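Local coordinates for flagellar basal body rod modification protein (Helicobacter pylori 26695, PDB 4ZZF) that is probably required for flagellar hook formation, perhaps as a scaffolding protein, and is represented here by a truncated fragment that includes its Ig-like domain, at residues K91-L96 and Y103-I108. Residues are numbered along the deposited sequence; the frame is centred on the assembly and turned at random.
Sequences KAEYNL and YLQTRI
The ring of Tyr103 lies across Leu96, whose CB stands over one of its faces, 3.8 Å from the ring centroid in a CH-pi contact. Leu96 CD1 reaches the CD1-CE1 side of the same ring, while Glu93 CB meets Tyr103 CB at 3.8 Å. With CG anti to its own carbonyl carbon (chi1 -71°), Tyr103 lays its ring between Glu93 and Leu96, and its hydroxyl goes on to bond Val41 N.

Beyond this ring strands 86-94 and 104-107 pair as an antiparallel beta hairpin in the Ig-like domain, and 86-94 continues the sheet by pairing with 43-47 as well. Ala92 and Thr106 form a hydrogen-bonded pair, with Ala92 N to Thr106 O at 2.9 Å; Tyr94 and Leu104 form the next, in which the bond from Leu104 N to Tyr94 O is bent and weak.

Two chemistries are sorted onto the two faces. On one, Glu93 and Gln105 run side by side, and Gln105 NE2 donates to the anti side of Glu93 OE2 at 3.2 Å, the amide and carboxylate planes turned 56° apart. A water joins that oxygen to Tyr103 N. On the other, Leu104 CB sits over a face of the Tyr94 ring, 4.0 Å from its centroid, and Ala92 CB touches Thr106 CG2 at 3.8 Å. CG of Tyr94 stands between its backbone N and carbonyl carbon (chi1 69°), which brings the ring against Leu104 CB, and a second water links Tyr94 OH to Gln105 O. Strand 25-31 packs against this face, where Phe31 meets the Tyr94 ring edge-to-face and Phe30 O bonds Thr106 OG1.

The Tyr94 and Thr106 face thus combines apolar contact with a few polar bonds, consistent with packing against strand 25-31, while Glu93 OE2, which accepts from the Gln105 amide and a water, probably has its negative charge eased by both donors.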
ATOM      1  N   LYS A  91      -4.768  -0.370  30.342  1.00 37.12           N
ATOM      2  CA  LYS A  91      -5.498  -1.270  29.448  1.00 38.24           C
ATOM      3  C   LYS A  91      -6.982  -0.964  29.543  1.00 42.50           C
ATOM      4  O   LYS A  91      -7.410  -0.201  30.412  1.00 43.90           O
ATOM      5  CB  LYS A  91      -5.285  -2.738  29.803  1.00 37.79           C
ATOM      6  CG  LYS A  91      -3.873  -3.118  30.119  1.00 52.22           C
ATOM      7  CD  LYS A  91      -3.724  -4.627  30.249  1.00 57.87           C
ATOM      8  CE  LYS A  91      -4.611  -5.204  31.331  1.00 59.17           C
ATOM      9  NZ  LYS A  91      -4.141  -6.591  31.665  1.00 68.84           N
ATOM     10  N   ALA A  92      -7.772  -1.580  28.672  1.00 38.03           N
ATOM     11  CA  ALA A  92      -9.213  -1.409  28.719  1.00 39.50           C
ATOM     12  C   ALA A  92      -9.922  -2.654  28.202  1.00 38.07           C
ATOM     13  O   ALA A  92      -9.374  -3.423  27.416  1.00 36.88           O
ATOM     14  CB  ALA A  92      -9.644  -0.182  27.914  1.00 33.40           C
ATOM     15  N   GLU A  93     -11.153  -2.828  28.651  1.00 38.11           N
ATOM     16  CA  GLU A  93     -12.010  -3.900  28.180  1.00 40.63           C
ATOM     17  C   GLU A  93     -13.332  -3.284  27.805  1.00 39.61           C
ATOM     18  O   GLU A  93     -13.814  -2.406  28.514  1.00 37.80           O
ATOM     19  CB  GLU A  93     -12.197  -4.963  29.256  1.00 39.26           C
ATOM     20  CG  GLU A  93     -10.969  -5.819  29.472  1.00 49.85           C
ATOM     21  CD  GLU A  93     -11.299  -7.085  30.216  1.00 56.61           C
ATOM     22  OE1 GLU A  93     -11.988  -6.978  31.260  1.00 64.28           O
ATOM     23  OE2 GLU A  93     -10.913  -8.181  29.739  1.00 59.46           O
ATOM     24  N   TYR A  94     -13.927  -3.747  26.708  1.00 37.74           N
ATOM     25  CA  TYR A  94     -15.202  -3.197  26.266  1.00 37.10           C
ATOM     26  C   TYR A  94     -15.884  -4.163  25.299  1.00 37.60           C
ATOM     27  O   TYR A  94     -15.227  -5.045  24.732  1.00 35.38           O
ATOM     28  CB  TYR A  94     -14.998  -1.825  25.615  1.00 36.47           C
ATOM     29  CG  TYR A  94     -14.270  -1.903  24.290  1.00 37.55           C
ATOM     30  CD1 TYR A  94     -12.927  -2.262  24.229  1.00 36.92           C
ATOM     31  CD2 TYR A  94     -14.928  -1.636  23.097  1.00 36.43           C
ATOM     32  CE1 TYR A  94     -12.258  -2.348  23.016  1.00 36.00           C
ATOM     33  CE2 TYR A  94     -14.261  -1.712  21.879  1.00 33.74           C
ATOM     34  CZ  TYR A  94     -12.935  -2.074  21.843  1.00 36.27           C
ATOM     35  OH  TYR A  94     -12.274  -2.168  20.634  1.00 34.07           O
ATOM     36  N   ASN A  95     -17.204  -4.014  25.167  1.00 37.17           N
ATOM     37  CA  ASN A  95     -18.023  -4.813  24.253  1.00 37.07           C
ATOM     38  C   ASN A  95     -17.940  -6.303  24.513  1.00 34.31           C
ATOM     39  O   ASN A  95     -17.407  -7.044  23.708  1.00 36.61           O
ATOM     40  CB  ASN A  95     -17.636  -4.513  22.803  1.00 34.14           C
ATOM     41  CG  ASN A  95     -18.003  -3.103  22.396  1.00 34.15           C
ATOM     42  OD1 ASN A  95     -18.428  -2.313  23.234  1.00 36.18           O
ATOM     43  ND2 ASN A  95     -17.849  -2.779  21.117  1.00 35.26           N
ATOM     44  N   LEU A  96     -18.470  -6.727  25.651  1.00 38.28           N
ATOM     45  CA  LEU A  96     -18.526  -8.138  26.013  1.00 41.15           C
ATOM     46  C   LEU A  96     -19.291  -8.913  24.951  1.00 43.92           C
ATOM     47  O   LEU A  96     -20.378  -8.500  24.540  1.00 41.15           O
ATOM     48  CB  LEU A  96     -19.195  -8.304  27.377  1.00 39.30           C
ATOM     49  CG  LEU A  96     -19.625  -9.701  27.806  1.00 44.05           C
ATOM     50  CD1 LEU A  96     -18.398 -10.548  28.085  1.00 46.73           C
ATOM     51  CD2 LEU A  96     -20.520  -9.632  29.044  1.00 41.15           C
ATOM     52  N   TYR A 103     -14.514  -9.924  26.579  1.00 45.91           N
ATOM     53  CA  TYR A 103     -14.465  -8.537  26.113  1.00 37.93           C
ATOM     54  C   TYR A 103     -13.411  -8.326  25.030  1.00 39.52           C
ATOM     55  O   TYR A 103     -12.379  -8.981  25.044  1.00 38.78           O
ATOM     56  CB  TYR A 103     -14.129  -7.591  27.269  1.00 39.93           C
ATOM     57  CG  TYR A 103     -15.186  -7.383  28.320  1.00 43.23           C
ATOM     58  CD1 TYR A 103     -15.311  -8.261  29.408  1.00 45.01           C
ATOM     59  CD2 TYR A 103     -16.029  -6.289  28.262  1.00 39.09           C
ATOM     60  CE1 TYR A 103     -16.271  -8.052  30.395  1.00 42.19           C
ATOM     61  CE2 TYR A 103     -16.987  -6.071  29.244  1.00 41.65           C
ATOM     62  CZ  TYR A 103     -17.107  -6.950  30.301  1.00 38.25           C
ATOM     63  OH  TYR A 103     -18.065  -6.699  31.259  1.00 42.04           O
ATOM     64  N   LEU A 104     -13.647  -7.386  24.119  1.00 38.28           N
ATOM     65  CA  LEU A 104     -12.556  -6.863  23.299  1.00 35.55           C
ATOM     66  C   LEU A 104     -11.535  -6.170  24.202  1.00 38.89           C
ATOM     67  O   LEU A 104     -11.869  -5.704  25.292  1.00 35.10           O
ATOM     68  CB  LEU A 104     -13.060  -5.878  22.260  1.00 36.72           C
ATOM     69  CG  LEU A 104     -14.056  -6.388  21.214  1.00 40.63           C
ATOM     70  CD1 LEU A 104     -14.389  -5.269  20.209  1.00 36.35           C
ATOM     71  CD2 LEU A 104     -13.481  -7.614  20.506  1.00 38.80           C
ATOM     72  N   GLN A 105     -10.289  -6.098  23.755  1.00 36.42           N
ATOM     73  CA  GLN A 105      -9.269  -5.425  24.547  1.00 39.25           C
ATOM     74  C   GLN A 105      -8.559  -4.340  23.779  1.00 37.11           C
ATOM     75  O   GLN A 105      -8.459  -4.388  22.556  1.00 35.27           O
ATOM     76  CB  GLN A 105      -8.245  -6.429  25.047  1.00 39.11           C
ATOM     77  CG  GLN A 105      -8.898  -7.611  25.718  1.00 44.90           C
ATOM     78  CD  GLN A 105      -7.961  -8.308  26.656  1.00 58.08           C
ATOM     79  OE1 GLN A 105      -6.914  -8.814  26.245  1.00 68.68           O
ATOM     80  NE2 GLN A 105      -8.313  -8.322  27.939  1.00 65.45           N
ATOM     81  N   THR A 106      -8.058  -3.359  24.515  1.00 39.23           N
ATOM     82  CA  THR A 106      -7.107  -2.412  23.965  1.00 36.41           C
ATOM     83  C   THR A 106      -6.200  -1.914  25.085  1.00 38.15           C
ATOM     84  O   THR A 106      -6.340  -2.325  26.237  1.00 34.51           O
ATOM     85  CB  THR A 106      -7.815  -1.234  23.259  1.00 32.21           C
ATOM     86  OG1 THR A 106      -6.848  -0.479  22.513  1.00 34.75           O
ATOM     87  CG2 THR A 106      -8.517  -0.338  24.261  1.00 30.96           C
ATOM     88  N   ARG A 107      -5.250  -1.057  24.739  1.00 36.05           N
ATOM     89  CA  ARG A 107      -4.202  -0.669  25.674  1.00 37.98           C
ATOM     90  C   ARG A 107      -3.466   0.489  25.061  1.00 40.70           C
ATOM     91  O   ARG A 107      -3.551   0.712  23.846  1.00 33.45           O
ATOM     92  CB  ARG A 107      -3.224  -1.822  25.938  1.00 37.00           C
ATOM     93  CG  ARG A 107      -2.531  -2.298  24.657  1.00 41.00           C
ATOM     94  CD  ARG A 107      -1.229  -3.022  24.938  1.00 39.73           C
ATOM     95  NE  ARG A 107      -0.613  -3.582  23.735  1.00 38.85           N
ATOM     96  CZ  ARG A 107       0.475  -3.094  23.142  1.00 38.99           C
ATOM     97  NH1 ARG A 107       1.077  -2.014  23.627  1.00 37.64           N
ATOM     98  NH2 ARG A 107       0.963  -3.683  22.056  1.00 35.08           N
ATOM     99  N   ILE A 108      -2.752   1.225  25.900  1.00 38.82           N
ATOM    100  CA  ILE A 108      -1.830   2.242  25.430  1.00 41.91           C
ATOM    101  C   ILE A 108      -0.781   1.640  24.488  1.00 38.86           C
ATOM    102  O   ILE A 108      -0.267   0.548  24.738  1.00 38.75           O
ATOM    103  CB  ILE A 108      -1.131   2.918  26.622  1.00 46.10           C
ATOM    104  CG1 ILE A 108      -2.076   3.921  27.272  1.00 45.61           C
ATOM    105  CG2 ILE A 108       0.150   3.636  26.194  1.00 49.92           C
ATOM    106  CD1 ILE A 108      -1.367   4.831  28.254  1.00 53.95           C
TER
HETATM  107  O   HOH W   1     -12.487 -10.747  28.586  1.00 48.59           O
HETATM  108  O   HOH W   2     -10.104  -3.780  20.518  1.00 40.62           O